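Local coordinates for periplasmic binding protein (Veillonella parvula, PDB 4MO9), which probably captures a solute, perhaps an iron-chelate complex, in the periplasm for delivery to an ABC transporter, as TroA-like and FepB-type binding proteins do, at residues Y203-F214 / A291-W299. Sequence-based numbering, arbitrary orientation.
Sequences YLEVGMNGPEEF and AFTTERQGW
R296 meets the carboxylate of E205 end-on in a two-pronged salt bridge: NH1 donates to OE1 at 2.7 Å and NH2 to the syn lone pair of OE2 at 2.8 Å, the latter almost straight (175°). Carboxylate and guanidinium are nearly coplanar, their planes 16° apart. E205 OE1 also accepts from Y203 OH (2.6 Å), on its anti side, and OE2 from the backbone N of G215.

Backbone carbonyls of the 210-213 type I turn take further N-H groups. R296 NE reaches P211 O at 2.8 Å within the guanidinium plane, whereas NH2 meets G210 O by a longer, bent bond (3.2 Å, 140°). The chain of R296, extended from CG to NE, carries its head group past P211 to the strand.

Rings lie over both faces of the R296 guanidinium. F214 stacks on one, R296 CZ 4.0 Å from the F214 centroid (cation-pi); F292 CD2 lies over the other. P211 CG sits above the F292 ring in a CH-pi contact, 4.2 Å from its centroid.

Within one lobe of the binding-protein fold, R296 ties strand 201-206 by a buried charge pair and the turn by carbonyl bonds, while P211 packs on helix 282-295; E205 probably stays ionised.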
loop_
_atom_site.group_PDB
_atom_site.type_symbol
_atom_site.label_atom_id
_atom_site.label_comp_id
_atom_site.label_asym_id
_atom_site.label_seq_id
_atom_site.Cartn_x
_atom_site.Cartn_y
_atom_site.Cartn_z
ATOM N N TYR A 203 0.182 2.246 19.834
ATOM C CA TYR A 203 -1.227 2.250 19.467
ATOM C C TYR A 203 -1.355 2.721 18.017
ATOM O O TYR A 203 -0.835 3.785 17.659
ATOM C CB TYR A 203 -2.064 3.132 20.409
ATOM C CG TYR A 203 -3.457 3.381 19.877
ATOM C CD1 TYR A 203 -4.292 2.318 19.555
ATOM C CD2 TYR A 203 -3.927 4.671 19.668
ATOM C CE1 TYR A 203 -5.561 2.526 19.039
ATOM C CE2 TYR A 203 -5.195 4.893 19.152
ATOM C CZ TYR A 203 -6.009 3.815 18.843
ATOM O OH TYR A 203 -7.274 4.019 18.335
ATOM N N LEU A 204 -2.032 1.924 17.191
ATOM C CA LEU A 204 -2.147 2.194 15.758
ATOM C C LEU A 204 -3.595 2.505 15.413
ATOM O O LEU A 204 -4.502 1.795 15.848
ATOM C CB LEU A 204 -1.708 0.970 14.949
ATOM C CG LEU A 204 -0.309 0.391 15.158
ATOM C CD1 LEU A 204 -0.191 -0.972 14.461
ATOM C CD2 LEU A 204 0.741 1.335 14.609
ATOM N N GLU A 205 -3.830 3.560 14.639
ATOM C CA GLU A 205 -5.207 3.881 14.268
ATOM C C GLU A 205 -5.259 4.499 12.879
ATOM O O GLU A 205 -4.429 5.360 12.553
ATOM C CB GLU A 205 -5.866 4.828 15.286
ATOM C CG GLU A 205 -7.358 5.083 14.995
ATOM C CD GLU A 205 -7.972 6.202 15.835
ATOM O OE1 GLU A 205 -7.664 6.300 17.051
ATOM O OE2 GLU A 205 -8.793 6.984 15.289
ATOM N N VAL A 206 -6.213 4.042 12.063
ATOM C CA VAL A 206 -6.513 4.709 10.797
ATOM C C VAL A 206 -7.294 5.975 11.142
ATOM O O VAL A 206 -8.394 5.900 11.718
ATOM C CB VAL A 206 -7.352 3.822 9.859
ATOM C CG1 VAL A 206 -7.414 4.441 8.461
ATOM C CG2 VAL A 206 -6.734 2.431 9.771
ATOM N N GLY A 207 -6.734 7.140 10.816
ATOM C CA GLY A 207 -7.360 8.390 11.222
ATOM C C GLY A 207 -8.424 8.905 10.270
ATOM O O GLY A 207 -8.504 10.113 10.022
HETATM N N MSE A 208 -9.258 8.000 9.759
HETATM C CA MSE A 208 -10.240 8.331 8.728
HETATM C C MSE A 208 -11.443 9.094 9.267
HETATM O O MSE A 208 -12.116 9.818 8.523
HETATM C CB MSE A 208 -10.718 7.054 8.036
HETATM C CG MSE A 208 -11.829 7.268 7.014
HETATM SE SE MSE A 208 -12.274 5.606 6.098
HETATM C CE MSE A 208 -12.882 4.584 7.637
ATOM N N ASN A 209 -11.712 8.935 10.559
ATOM C CA ASN A 209 -12.900 9.535 11.148
ATOM C C ASN A 209 -12.611 10.796 11.960
ATOM O O ASN A 209 -13.521 11.374 12.548
ATOM C CB ASN A 209 -13.647 8.502 11.999
ATOM C CG ASN A 209 -14.197 7.355 11.172
ATOM O OD1 ASN A 209 -14.619 7.547 10.032
ATOM N ND2 ASN A 209 -14.188 6.153 11.741
ATOM N N GLY A 210 -11.348 11.219 11.989
ATOM C CA GLY A 210 -10.969 12.412 12.731
ATOM C C GLY A 210 -10.929 12.174 14.233
ATOM O O GLY A 210 -11.221 11.065 14.696
ATOM N N PRO A 211 -10.572 13.216 15.008
ATOM C CA PRO A 211 -10.446 13.093 16.468
ATOM C C PRO A 211 -11.735 12.640 17.173
ATOM O O PRO A 211 -11.660 11.950 18.190
ATOM C CB PRO A 211 -10.080 14.520 16.905
ATOM C CG PRO A 211 -9.449 15.141 15.688
ATOM C CD PRO A 211 -10.214 14.565 14.528
ATOM N N GLU A 212 -12.893 13.011 16.638
ATOM C CA GLU A 212 -14.159 12.804 17.344
ATOM C C GLU A 212 -14.718 11.369 17.289
ATOM O O GLU A 212 -15.627 11.028 18.049
ATOM C CB GLU A 212 -15.212 13.835 16.893
ATOM C CG GLU A 212 -15.722 13.672 15.456
ATOM C CD GLU A 212 -14.754 14.193 14.391
ATOM O OE1 GLU A 212 -13.643 14.657 14.739
ATOM O OE2 GLU A 212 -15.117 14.137 13.195
ATOM N N GLU A 213 -14.167 10.536 16.407
ATOM C CA GLU A 213 -14.591 9.139 16.297
ATOM C C GLU A 213 -13.387 8.244 16.015
ATOM O O GLU A 213 -12.612 8.516 15.094
ATOM C CB GLU A 213 -15.632 8.985 15.180
ATOM C CG GLU A 213 -16.195 7.574 15.029
ATOM C CD GLU A 213 -17.105 7.424 13.813
ATOM O OE1 GLU A 213 -17.172 8.365 12.991
ATOM O OE2 GLU A 213 -17.749 6.359 13.679
ATOM N N PHE A 214 -13.218 7.177 16.792
ATOM C CA PHE A 214 -12.058 6.301 16.594
ATOM C C PHE A 214 -12.143 5.544 15.279
ATOM O O PHE A 214 -13.190 5.000 14.927
ATOM C CB PHE A 214 -11.898 5.313 17.751
ATOM C CG PHE A 214 -11.186 5.889 18.948
ATOM C CD1 PHE A 214 -11.491 7.161 19.411
ATOM C CD2 PHE A 214 -10.213 5.154 19.612
ATOM C CE1 PHE A 214 -10.841 7.691 20.522
ATOM C CE2 PHE A 214 -9.558 5.676 20.715
ATOM C CZ PHE A 214 -9.870 6.945 21.171
ATOM N N ALA A 291 -4.741 17.866 16.464
ATOM C CA ALA A 291 -6.137 17.878 16.897
ATOM C C ALA A 291 -6.582 16.554 17.529
ATOM O O ALA A 291 -7.413 16.556 18.446
ATOM C CB ALA A 291 -7.060 18.268 15.745
ATOM N N PHE A 292 -6.048 15.436 17.031
ATOM C CA PHE A 292 -6.293 14.133 17.646
ATOM C C PHE A 292 -5.924 14.139 19.129
ATOM O O PHE A 292 -6.660 13.609 19.960
ATOM C CB PHE A 292 -5.510 13.035 16.924
ATOM C CG PHE A 292 -6.172 12.543 15.667
ATOM C CD1 PHE A 292 -6.029 13.239 14.472
ATOM C CD2 PHE A 292 -6.946 11.386 15.681
ATOM C CE1 PHE A 292 -6.642 12.795 13.314
ATOM C CE2 PHE A 292 -7.562 10.931 14.520
ATOM C CZ PHE A 292 -7.411 11.639 13.336
ATOM N N THR A 293 -4.794 14.762 19.459
ATOM C CA THR A 293 -4.279 14.779 20.837
ATOM C C THR A 293 -4.950 15.824 21.736
ATOM O O THR A 293 -4.938 15.707 22.973
ATOM C CB THR A 293 -2.741 14.976 20.838
ATOM O OG1 THR A 293 -2.414 16.306 20.410
ATOM C CG2 THR A 293 -2.089 13.991 19.891
ATOM N N THR A 294 -5.544 16.847 21.122
ATOM C CA THR A 294 -6.175 17.921 21.895
ATOM C C THR A 294 -7.691 17.757 22.051
ATOM O O THR A 294 -8.274 18.259 23.011
ATOM C CB THR A 294 -5.852 19.332 21.315
ATOM O OG1 THR A 294 -6.406 19.465 19.998
ATOM C CG2 THR A 294 -4.344 19.556 21.250
ATOM N N GLU A 295 -8.333 17.070 21.110
ATOM C CA GLU A 295 -9.790 16.940 21.144
ATOM C C GLU A 295 -10.247 15.688 21.904
ATOM O O GLU A 295 -11.405 15.600 22.327
ATOM C CB GLU A 295 -10.399 16.978 19.728
ATOM C CG GLU A 295 -10.099 18.245 18.902
ATOM C CD GLU A 295 -10.521 19.539 19.594
ATOM O OE1 GLU A 295 -11.660 20.012 19.361
ATOM O OE2 GLU A 295 -9.708 20.097 20.369
ATOM N N ARG A 296 -9.336 14.741 22.109
ATOM C CA ARG A 296 -9.682 13.464 22.735
ATOM C C ARG A 296 -9.443 13.454 24.243
ATOM O O ARG A 296 -8.360 13.808 24.714
ATOM C CB ARG A 296 -8.941 12.303 22.056
ATOM C CG ARG A 296 -9.488 11.978 20.679
ATOM C CD ARG A 296 -8.780 10.797 20.029
ATOM N NE ARG A 296 -9.423 10.441 18.764
ATOM C CZ ARG A 296 -9.041 9.437 17.981
ATOM N NH1 ARG A 296 -8.006 8.681 18.324
ATOM N NH2 ARG A 296 -9.687 9.193 16.844
ATOM N N GLN A 297 -10.472 13.056 24.987
ATOM C CA GLN A 297 -10.420 13.009 26.445
ATOM C C GLN A 297 -9.183 12.272 26.968
ATOM O O GLN A 297 -8.932 11.121 26.613
ATOM C CB GLN A 297 -11.708 12.385 26.999
ATOM C CG GLN A 297 -11.697 12.102 28.499
ATOM C CD GLN A 297 -13.055 12.309 29.148
ATOM O OE1 GLN A 297 -13.895 13.054 28.637
ATOM N NE2 GLN A 297 -13.273 11.659 30.289
ATOM N N GLY A 298 -8.389 12.965 27.777
ATOM C CA GLY A 298 -7.234 12.361 28.413
ATOM C C GLY A 298 -5.968 12.266 27.578
ATOM O O GLY A 298 -4.899 12.007 28.128
ATOM N N TRP A 299 -6.064 12.463 26.263
ATOM C CA TRP A 299 -4.887 12.289 25.401
ATOM C C TRP A 299 -3.757 13.267 25.732
ATOM O O TRP A 299 -2.584 12.933 25.572
ATOM C CB TRP A 299 -5.248 12.363 23.913
ATOM C CG TRP A 299 -5.731 11.055 23.357
ATOM C CD1 TRP A 299 -6.602 10.186 23.954
ATOM C CD2 TRP A 299 -5.353 10.453 22.111
ATOM N NE1 TRP A 299 -6.802 9.093 23.148
ATOM C CE2 TRP A 299 -6.043 9.225 22.014
ATOM C CE3 TRP A 299 -4.509 10.837 21.062
ATOM C CZ2 TRP A 299 -5.913 8.377 20.914
ATOM C CZ3 TRP A 299 -4.373 9.983 19.964
ATOM C CH2 TRP A 299 -5.077 8.772 19.899
#